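Side-chain contacts in putative hydrolase YdeN (Bacillus subtilis, PDB 1UXO), which probably acts as a serine hydrolase of the alpha/beta-hydrolase type, its natural substrate not being established: residues 26-29 against 30-33; 48-51 against 52-55; 182-185 against 186-189. The protein carries 2 engineered substitutions. All blocks are in the same frame, centred on the assembly; numbering follows the deposited sequence.

Interaction 1: 26-29 against 30-33; sequences KKRL and LADG
Lys26 O accepts from Leu30 N at 3.0 Å, an ordinary i to i+4 helix bond, and the Lys26 side chain runs off to touch Ile38 of strand 35-39. One residue on, Lys27 O takes Ala31 N at 3.1 Å, the last such bond in this stretch. Arg28 carries the side-chain contact. Its CG stands anti to the backbone N (chi1 177°) and the chain bends at chi2, about the CB-CG bond, which turns the guanidinium along the helix toward Asp32. Arg28 NH1 donates to Asp32 OD1 at 3.0 Å in a fairly straight salt bridge (160° at the hydrogen). The oxygen lies at the guanidinium edge, within its plane, but NH1 meets OD1 from above the carboxylate, whose plane is 84° from that of the guanidinium. A water closes the second side: Arg28 NH2 donates to it at 3.1 Å, and it donates to Asp32 OD1 at 2.7 Å. With OD2 hydrogen-bonded to Tyr180 OH and the guanidinium in a cation-pi contact with the Tyr180 ring, the pair ties this helix end to helix 177-188. Leu29 turns its side chain inward, onto Ala36, Tyr180 and Leu183, and Leu29 O receives Asp32 N at 2.9 Å from well above the carbonyl plane. Gly33, at positive phi, turns the chain out of the helix, and Gly33 N bonds back to Leu30 O at 2.8 Å. This is a Schellman motif, here ending the helix of a beta-alpha-beta unit formed by strand 6-10, helix 22-31 and strand 35-39.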
ATOM      1  N   LYS A  26       6.911  -8.790   7.659  1.00  8.56           N
ATOM      2  CA  LYS A  26       8.132  -9.331   7.082  1.00  9.15           C
ATOM      3  C   LYS A  26       8.536 -10.673   7.694  1.00  9.11           C
ATOM      4  O   LYS A  26       8.797 -11.645   6.947  1.00  9.54           O
ATOM      5  CB  LYS A  26       9.251  -8.300   7.197  1.00  9.58           C
ATOM      6  CG  LYS A  26      10.638  -8.781   6.788  1.00  8.72           C
ATOM      7  CD  LYS A  26      11.707  -7.715   6.790  1.00  9.18           C
ATOM      8  CE  LYS A  26      13.043  -8.261   6.250  1.00 14.02           C
ATOM      9  NZ  LYS A  26      14.071  -7.377   6.759  1.00 20.40           N
ATOM     10  N   LYS A  27       8.585 -10.736   9.024  1.00  9.32           N
ATOM     11  CA  LYS A  27       8.961 -11.957   9.740  1.00  9.34           C
ATOM     12  C   LYS A  27       7.936 -13.093   9.576  1.00  8.66           C
ATOM     13  O   LYS A  27       8.318 -14.266   9.470  1.00  8.55           O
ATOM     14  CB  LYS A  27       9.259 -11.683  11.230  1.00 10.81           C
ATOM     15  CG  LYS A  27      10.385 -10.691  11.528  1.00 14.46           C
ATOM     16  CD  LYS A  27      10.271 -10.220  13.027  1.00 20.02           C
ATOM     17  CE  LYS A  27      10.897  -8.820  13.371  1.00 23.51           C
ATOM     18  NZ  LYS A  27      10.239  -8.059  14.620  1.00 26.38           N
ATOM     19  N   ARG A  28       6.647 -12.762   9.475  1.00  8.40           N
ATOM     20  CA  ARG A  28       5.605 -13.784   9.291  1.00  8.34           C
ATOM     21  C   ARG A  28       5.756 -14.438   7.893  1.00  8.68           C
ATOM     22  O   ARG A  28       5.643 -15.644   7.735  1.00  8.96           O
ATOM     23  CB  ARG A  28       4.226 -13.205   9.545  1.00  9.23           C
ATOM     24  CG  ARG A  28       3.102 -14.189   9.292  1.00  8.95           C
ATOM     25  CD  ARG A  28       3.135 -15.379  10.333  1.00  9.64           C
ATOM     26  NE  ARG A  28       2.118 -16.362  10.014  1.00 11.01           N
ATOM     27  CZ  ARG A  28       2.268 -17.342   9.136  1.00 10.18           C
ATOM     28  NH1 ARG A  28       3.432 -17.520   8.530  1.00 11.15           N
ATOM     29  NH2 ARG A  28       1.270 -18.198   8.923  1.00  9.73           N
ATOM     30  N   LEU A  29       6.074 -13.614   6.909  1.00  9.80           N
ATOM     31  CA  LEU A  29       6.338 -14.084   5.562  1.00  9.59           C
ATOM     32  C   LEU A  29       7.594 -14.955   5.493  1.00  9.85           C
ATOM     33  O   LEU A  29       7.618 -15.999   4.807  1.00 10.15           O
ATOM     34  CB  LEU A  29       6.382 -12.883   4.609  1.00 10.03           C
ATOM     35  CG  LEU A  29       5.012 -12.281   4.237  1.00  9.28           C
ATOM     36  CD1 LEU A  29       5.188 -10.892   3.614  1.00  9.97           C
ATOM     37  CD2 LEU A  29       4.240 -13.223   3.283  1.00 11.51           C
ATOM     38  N   LEU A  30       8.641 -14.537   6.178  1.00 10.70           N
ATOM     39  CA  LEU A  30       9.879 -15.295   6.274  1.00 11.87           C
ATOM     40  C   LEU A  30       9.642 -16.703   6.850  1.00 12.50           C
ATOM     41  O   LEU A  30      10.245 -17.707   6.387  1.00 13.16           O
ATOM     42  CB  LEU A  30      10.890 -14.495   7.105  1.00 12.42           C
ATOM     43  CG  LEU A  30      12.244 -15.179   7.237  1.00 16.58           C
ATOM     44  CD1 LEU A  30      12.851 -15.378   5.851  1.00 19.40           C
ATOM     45  CD2 LEU A  30      13.156 -14.358   8.214  1.00 18.12           C
ATOM     46  N   ALA A  31       8.697 -16.811   7.776  1.00 12.52           N
ATOM     47  CA  ALA A  31       8.333 -18.124   8.348  1.00 13.36           C
ATOM     48  C   ALA A  31       7.786 -19.104   7.290  1.00 14.32           C
ATOM     49  O   ALA A  31       7.850 -20.351   7.467  1.00 15.06           O
ATOM     50  CB  ALA A  31       7.320 -17.938   9.472  1.00 13.94           C
ATOM     51  N   ASP A  32       7.266 -18.555   6.190  1.00 14.38           N
ATOM     52  CA  ASP A  32       6.871 -19.342   5.029  1.00 15.18           C
ATOM     53  C   ASP A  32       7.916 -19.480   3.912  1.00 15.36           C
ATOM     54  O   ASP A  32       7.626 -20.072   2.856  1.00 15.52           O
ATOM     55  CB  ASP A  32       5.673 -18.697   4.391  1.00 15.75           C
ATOM     56  CG  ASP A  32       4.467 -18.670   5.284  1.00 16.54           C
ATOM     57  OD1 ASP A  32       4.339 -19.378   6.341  1.00 16.34           O
ATOM     58  OD2 ASP A  32       3.558 -17.904   4.960  1.00 19.72           O
ATOM     59  N   GLY A  33       9.096 -18.924   4.116  1.00 14.43           N
ATOM     60  CA  GLY A  33      10.115 -18.879   3.087  1.00 15.03           C
ATOM     61  C   GLY A  33       9.864 -17.819   2.030  1.00 15.32           C
ATOM     62  O   GLY A  33      10.402 -17.934   0.918  1.00 15.23           O
TER
HETATM   63  O   HOH W   1       2.124 -20.674   7.329  1.00 24.81           O

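Interaction 2: 48-51 against 52-55; sequences RLED and WLDT
Leu53 lies against Leu49 one turn back in the first turns of helix 49-57, an i to i+4 leucine pair in an alpha/beta-hydrolase fold. Starting at its root, Leu53 CB sits 3.6 Å from Leu49 O, the same carbonyl that receives Leu53 N in an almost straight bond of 2.9 Å (175° at the hydrogen). Leu53 CG comes next, anti to the carbonyl carbon (chi1 -64°), a torsion that swings it back along the helix to lie 3.3 Å from Leu49 O and close against Leu49 CD1. At the tip the two methyls divide: Leu53 CD1 reaches Leu49 CG and CD1, both at 4.0 Å, with Glu50 OE2 grazing it, whereas within this turn CD2 approaches Leu49 CD1. Beyond the pair, Leu53 packs on Arg81 and Phe82 of helix 75-84, and Leu49 on Phe114. Cut back to an alanine here, the Leu53 side chain would lose CG and both methyls, which is likely to open a gap beside Leu49 CD1 and weaken the packing on helix 75-84. Trp52 is buried, its CD1 3.4 Å from Arg48 O and its NE1 hydrogen-bonded to Pro42 O. Its side chain comes to about 8 Å from that of Ser73, the predicted nucleophile, so it lies near the probable active site. Arg48, at the N-cap position, sends NE to a salt bridge with Glu113, which also accepts from Leu49 N. On another face the carboxylates of Asp51 and Asp54 stand close, their like charges probably eased by a shared water that donates to Asp51 OD1 and to Asp54 OD2, at 2.7 Å each.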
ATOM      1  N   ARG A  48       7.540  14.287  -0.254  1.00 14.12           N
ATOM      2  CA  ARG A  48       7.374  14.897  -1.578  1.00 14.56           C
ATOM      3  C   ARG A  48       7.198  13.731  -2.528  1.00 13.38           C
ATOM      4  O   ARG A  48       7.983  12.816  -2.511  1.00 12.74           O
ATOM      5  CB  ARG A  48       8.629  15.699  -1.989  1.00 14.80           C
ATOM      6  CG  ARG A  48       8.951  16.867  -1.038  1.00 19.90           C
ATOM      7  CD  ARG A  48       7.741  17.766  -0.720  1.00 26.27           C
ATOM      8  NE  ARG A  48       7.106  18.312  -1.922  1.00 31.13           N
ATOM      9  CZ  ARG A  48       7.644  19.267  -2.699  1.00 34.23           C
ATOM     10  NH1 ARG A  48       8.832  19.787  -2.409  1.00 36.51           N
ATOM     11  NH2 ARG A  48       6.989  19.702  -3.774  1.00 33.22           N
ATOM     12  N   LEU A  49       6.125  13.782  -3.303  1.00 12.86           N
ATOM     13  CA  LEU A  49       5.783  12.713  -4.243  1.00 13.03           C
ATOM     14  C   LEU A  49       6.910  12.370  -5.180  1.00 12.59           C
ATOM     15  O   LEU A  49       7.190  11.175  -5.401  1.00 11.67           O
ATOM     16  CB  LEU A  49       4.530  13.084  -5.060  1.00 13.03           C
ATOM     17  CG  LEU A  49       4.053  12.132  -6.179  1.00 12.46           C
ATOM     18  CD1 LEU A  49       3.693  10.777  -5.583  1.00 13.35           C
ATOM     19  CD2 LEU A  49       2.864  12.694  -6.938  1.00 11.28           C
ATOM     20  N   GLU A  50       7.524  13.385  -5.789  1.00 13.37           N
ATOM     21  CA  GLU A  50       8.599  13.078  -6.748  1.00 14.77           C
ATOM     22  C   GLU A  50       9.754  12.291  -6.132  1.00 13.20           C
ATOM     23  O   GLU A  50      10.264  11.420  -6.750  1.00 12.59           O
ATOM     24  CB  GLU A  50       9.103  14.329  -7.508  1.00 17.09           C
ATOM     25  CG  GLU A  50       8.014  14.900  -8.387  1.00 23.99           C
ATOM     26  CD  GLU A  50       7.394  13.905  -9.388  1.00 30.83           C
ATOM     27  OE1 GLU A  50       8.170  13.127 -10.041  1.00 34.16           O
ATOM     28  OE2 GLU A  50       6.126  13.912  -9.503  1.00 34.01           O
ATOM     29  N   ASP A  51      10.101  12.581  -4.885  1.00 12.51           N
ATOM     30  CA  ASP A  51      11.186  11.867  -4.207  1.00 12.24           C
ATOM     31  C   ASP A  51      10.747  10.449  -3.823  1.00 10.95           C
ATOM     32  O   ASP A  51      11.511   9.543  -3.941  1.00  9.72           O
ATOM     33  CB  ASP A  51      11.660  12.624  -2.990  1.00 11.90           C
ATOM     34  CG  ASP A  51      12.248  13.997  -3.343  1.00 16.82           C
ATOM     35  OD1 ASP A  51      12.880  14.088  -4.417  1.00 18.43           O
ATOM     36  OD2 ASP A  51      12.110  15.042  -2.611  1.00 17.12           O
ATOM     37  N   TRP A  52       9.488  10.264  -3.421  1.00  9.39           N
ATOM     38  CA  TRP A  52       8.989   8.918  -3.113  1.00  9.10           C
ATOM     39  C   TRP A  52       9.002   8.070  -4.433  1.00  8.94           C
ATOM     40  O   TRP A  52       9.447   6.877  -4.428  1.00  8.80           O
ATOM     41  CB  TRP A  52       7.602   8.972  -2.459  1.00  9.48           C
ATOM     42  CG  TRP A  52       7.650   9.311  -1.016  1.00  9.80           C
ATOM     43  CD1 TRP A  52       8.502  10.185  -0.397  1.00  9.14           C
ATOM     44  CD2 TRP A  52       6.825   8.752   0.024  1.00 10.81           C
ATOM     45  NE1 TRP A  52       8.254  10.206   0.950  1.00 11.01           N
ATOM     46  CE2 TRP A  52       7.228   9.342   1.237  1.00 10.51           C
ATOM     47  CE3 TRP A  52       5.772   7.812   0.049  1.00  9.89           C
ATOM     48  CZ2 TRP A  52       6.658   9.011   2.478  1.00 11.14           C
ATOM     49  CZ3 TRP A  52       5.223   7.475   1.269  1.00  9.90           C
ATOM     50  CH2 TRP A  52       5.666   8.078   2.477  1.00  9.63           C
ATOM     51  N   LEU A  53       8.507   8.648  -5.539  1.00  9.51           N
ATOM     52  CA  LEU A  53       8.567   7.946  -6.828  1.00 10.14           C
ATOM     53  C   LEU A  53       9.993   7.604  -7.284  1.00 10.30           C
ATOM     54  O   LEU A  53      10.229   6.509  -7.795  1.00  9.81           O
ATOM     55  CB  LEU A  53       7.842   8.754  -7.918  1.00 11.23           C
ATOM     56  CG  LEU A  53       6.325   8.953  -7.717  1.00 10.67           C
ATOM     57  CD1 LEU A  53       5.743   9.805  -8.889  1.00 14.00           C
ATOM     58  CD2 LEU A  53       5.592   7.666  -7.558  1.00 12.32           C
ATOM     59  N   ASP A  54      10.922   8.522  -7.094  1.00 11.39           N
ATOM     60  CA  ASP A  54      12.357   8.262  -7.414  1.00 11.87           C
ATOM     61  C   ASP A  54      12.913   7.117  -6.571  1.00 11.72           C
ATOM     62  O   ASP A  54      13.605   6.268  -7.089  1.00 11.90           O
ATOM     63  CB  ASP A  54      13.236   9.503  -7.201  1.00 14.11           C
ATOM     64  CG  ASP A  54      13.026  10.564  -8.250  1.00 15.94           C
ATOM     65  OD1 ASP A  54      12.495  10.289  -9.336  1.00 16.72           O
ATOM     66  OD2 ASP A  54      13.359  11.744  -8.046  1.00 20.66           O
ATOM     67  N   THR A  55      12.557   7.038  -5.278  1.00 10.23           N
ATOM     68  CA  THR A  55      12.971   5.909  -4.463  1.00 10.33           C
ATOM     69  C   THR A  55      12.367   4.604  -4.947  1.00 10.46           C
ATOM     70  O   THR A  55      13.069   3.581  -5.081  1.00 10.51           O
ATOM     71  CB  THR A  55      12.648   6.187  -2.984  1.00 10.41           C
ATOM     72  OG1 THR A  55      13.340   7.339  -2.553  1.00 12.34           O
ATOM     73  CG2 THR A  55      13.162   5.136  -2.085  1.00 11.61           C
TER
HETATM   74  O   HOH W   2      14.459  12.366  -5.685  1.00 21.77           O

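Interaction 3: 182-185 against 186-189; sequences VLTS and YFSK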
ATOM      1  N   VAL A 182      -4.668 -12.212   3.406  1.00  9.99           N
ATOM      2  CA  VAL A 182      -5.125 -11.755   2.066  1.00 10.42           C
ATOM      3  C   VAL A 182      -4.000 -11.946   1.055  1.00  9.71           C
ATOM      4  O   VAL A 182      -4.195 -12.502  -0.032  1.00  9.66           O
ATOM      5  CB  VAL A 182      -5.651 -10.325   2.097  1.00 10.75           C
ATOM      6  CG1 VAL A 182      -5.898  -9.823   0.670  1.00 11.22           C
ATOM      7  CG2 VAL A 182      -6.955 -10.256   2.932  1.00 12.22           C
ATOM      8  N   LEU A 183      -2.790 -11.563   1.439  1.00 10.11           N
ATOM      9  CA  LEU A 183      -1.619 -11.741   0.599  1.00 10.67           C
ATOM     10  C   LEU A 183      -1.388 -13.184   0.243  1.00 11.38           C
ATOM     11  O   LEU A 183      -1.188 -13.557  -0.936  1.00 11.87           O
ATOM     12  CB  LEU A 183      -0.380 -11.137   1.332  1.00 11.99           C
ATOM     13  CG  LEU A 183       0.904 -11.052   0.575  1.00 12.68           C
ATOM     14  CD1 LEU A 183       0.745 -10.215  -0.713  1.00 12.60           C
ATOM     15  CD2 LEU A 183       2.000 -10.537   1.486  1.00 15.40           C
ATOM     16  N   THR A 184      -1.402 -14.034   1.256  1.00 12.49           N
ATOM     17  CA  THR A 184      -1.152 -15.438   1.044  1.00 12.75           C
ATOM     18  C   THR A 184      -2.190 -16.090   0.106  1.00 12.23           C
ATOM     19  O   THR A 184      -1.850 -17.020  -0.640  1.00 12.64           O
ATOM     20  CB  THR A 184      -1.045 -16.129   2.435  1.00 13.96           C
ATOM     21  OG1 THR A 184       0.182 -15.686   3.040  1.00 14.48           O
ATOM     22  CG2 THR A 184      -0.886 -17.662   2.322  1.00 15.76           C
ATOM     23  N   SER A 185      -3.429 -15.634   0.155  1.00 11.90           N
ATOM     24  CA  SER A 185      -4.482 -16.169  -0.719  1.00 13.40           C
ATOM     25  C   SER A 185      -4.145 -15.893  -2.202  1.00 14.52           C
ATOM     26  O   SER A 185      -4.471 -16.691  -3.099  1.00 14.35           O
ATOM     27  CB  SER A 185      -5.856 -15.633  -0.315  1.00 14.64           C
ATOM     28  OG  SER A 185      -6.092 -14.302  -0.783  1.00 17.64           O
ATOM     29  N   TYR A 186      -3.449 -14.798  -2.448  1.00 15.33           N
ATOM     30  CA  TYR A 186      -2.993 -14.499  -3.790  1.00 16.47           C
ATOM     31  C   TYR A 186      -1.996 -15.531  -4.308  1.00 18.59           C
ATOM     32  O   TYR A 186      -1.887 -15.727  -5.537  1.00 18.59           O
ATOM     33  CB  TYR A 186      -2.267 -13.178  -3.835  1.00 16.12           C
ATOM     34  CG  TYR A 186      -3.052 -11.925  -3.538  1.00 14.19           C
ATOM     35  CD1 TYR A 186      -4.449 -11.915  -3.400  1.00 16.09           C
ATOM     36  CD2 TYR A 186      -2.370 -10.718  -3.434  1.00 14.81           C
ATOM     37  CE1 TYR A 186      -5.129 -10.702  -3.120  1.00 14.28           C
ATOM     38  CE2 TYR A 186      -3.019  -9.549  -3.247  1.00 16.43           C
ATOM     39  CZ  TYR A 186      -4.418  -9.567  -3.071  1.00 17.15           C
ATOM     40  OH  TYR A 186      -5.000  -8.345  -2.891  1.00 21.69           O
ATOM     41  N   PHE A 187      -1.148 -16.040  -3.419  1.00 19.89           N
ATOM     42  CA  PHE A 187      -0.098 -16.968  -3.812  1.00 22.45           C
ATOM     43  C   PHE A 187      -0.692 -18.326  -4.224  1.00 27.21           C
ATOM     44  O   PHE A 187      -0.138 -19.003  -5.103  1.00 27.81           O
ATOM     45  CB  PHE A 187       0.906 -17.221  -2.683  1.00 21.58           C
ATOM     46  CG  PHE A 187       1.561 -15.971  -2.106  1.00 17.63           C
ATOM     47  CD1 PHE A 187       1.613 -14.775  -2.803  1.00 16.29           C
ATOM     48  CD2 PHE A 187       2.121 -16.019  -0.842  1.00 15.28           C
ATOM     49  CE1 PHE A 187       2.213 -13.677  -2.246  1.00 14.94           C
ATOM     50  CE2 PHE A 187       2.758 -14.938  -0.300  1.00 15.23           C
ATOM     51  CZ  PHE A 187       2.804 -13.753  -0.998  1.00 15.75           C
ATOM     52  N   SER A 188      -1.772 -18.726  -3.560  1.00 31.32           N
ATOM     53  CA  SER A 188      -2.411 -20.024  -3.861  1.00 35.18           C
ATOM     54  C   SER A 188      -3.142 -19.930  -5.172  1.00 37.37           C
ATOM     55  O   SER A 188      -3.157 -20.878  -5.945  1.00 38.41           O
ATOM     56  CB  SER A 188      -3.398 -20.485  -2.784  1.00 35.77           C
ATOM     57  OG  SER A 188      -4.275 -19.441  -2.363  1.00 38.30           O
ATOM     58  N   LYS A 189      -3.755 -18.778  -5.416  1.00 39.40           N
ATOM     59  CA  LYS A 189      -4.367 -18.509  -6.710  1.00 40.52           C
ATOM     60  C   LYS A 189      -3.274 -18.504  -7.780  1.00 41.09           C
ATOM     61  O   LYS A 189      -3.561 -18.698  -8.970  1.00 41.55           O
ATOM     62  CB  LYS A 189      -5.097 -17.153  -6.713  1.00 41.23           C
ATOM     63  CG  LYS A 189      -6.449 -17.092  -5.964  1.00 42.74           C
ATOM     64  CD  LYS A 189      -6.685 -15.646  -5.477  1.00 43.89           C
ATOM     65  CE  LYS A 189      -8.120 -15.349  -5.066  1.00 45.22           C
ATOM     66  NZ  LYS A 189      -8.338 -13.869  -5.088  1.00 45.21           N
TER
HETATM   67  O   HOH W   3      -8.048 -13.444  -2.486  1.00 38.13           O
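Phe187 spreads its ring across the turn before it, with Leu183 O and Thr184 CA over one face. The ring belongs to helix 177-188, the C-terminal helix packed on the parallel sheet of this alpha/beta-hydrolase fold. Thr184 CA makes a CH-pi contact, 4.3 Å from the Phe187 ring centroid and 27° off the normal, while Leu183 O also lies over that face, offset from its centre. The far end of the ring meets a leucine: Phe187 CZ is 3.7 Å from Leu183 CG, and both Leu183 methyls lie close by. Leu183 holds CG anti to its own nitrogen (chi1 -172°), which sends the branch along the helix to that ring. Outside the turn, Phe187 meets Tyr68 edge-to-face and Lys5 in a cation-pi contact.

Tyr186 takes the sheet side. Its ring runs alongside Val182, whose CG1 is 4.0 Å from Tyr186 CE1, and Val182 O sits over one ring face, offset toward the rim. The same ring stacks on His130, and with Val182 it packs on Ala132 and Ile96, which fits the buried setting of both residues.

The polar side is worked by serines. Ser185 OG, set between its backbone N and carbonyl carbon (chi1 79°), folds back to donate to Val182 O at 2.7 Å, a carbonyl that also receives weak bonds from Ser185 N and Tyr186 N. Ser185 O is gripped twice from one face of its plane, by Ser188 OG at 2.9 Å and by Lys189 N at 3.2 Å, a double hold on one carbonyl. Lys189 reaches back in an extended chain, and a water joins the two ends: it donates to Ser185 OG and accepts from Lys189 NZ, at 2.7 Å each.

Interactions 1 and 3 belong together: helices 22-31 and 177-188 touch, with Leu29 CD1 3.8 Å from Leu183 CD2, and Tyr180 adds a polar tie between them. Interaction 2 stands apart, its centre 28 to 29 Å from the centres of the other two and, relative to interaction 3, across the centre of the chain. Chemistry follows position. The 26-33 contact is a surface helix end held by charge and water; 48-55 is also largely superficial, yet sends one tryptophan inward near the probable catalytic serine; 182-189 is partly buried and aromatic, pressed on the central strands, with its serine bonds kept to another side.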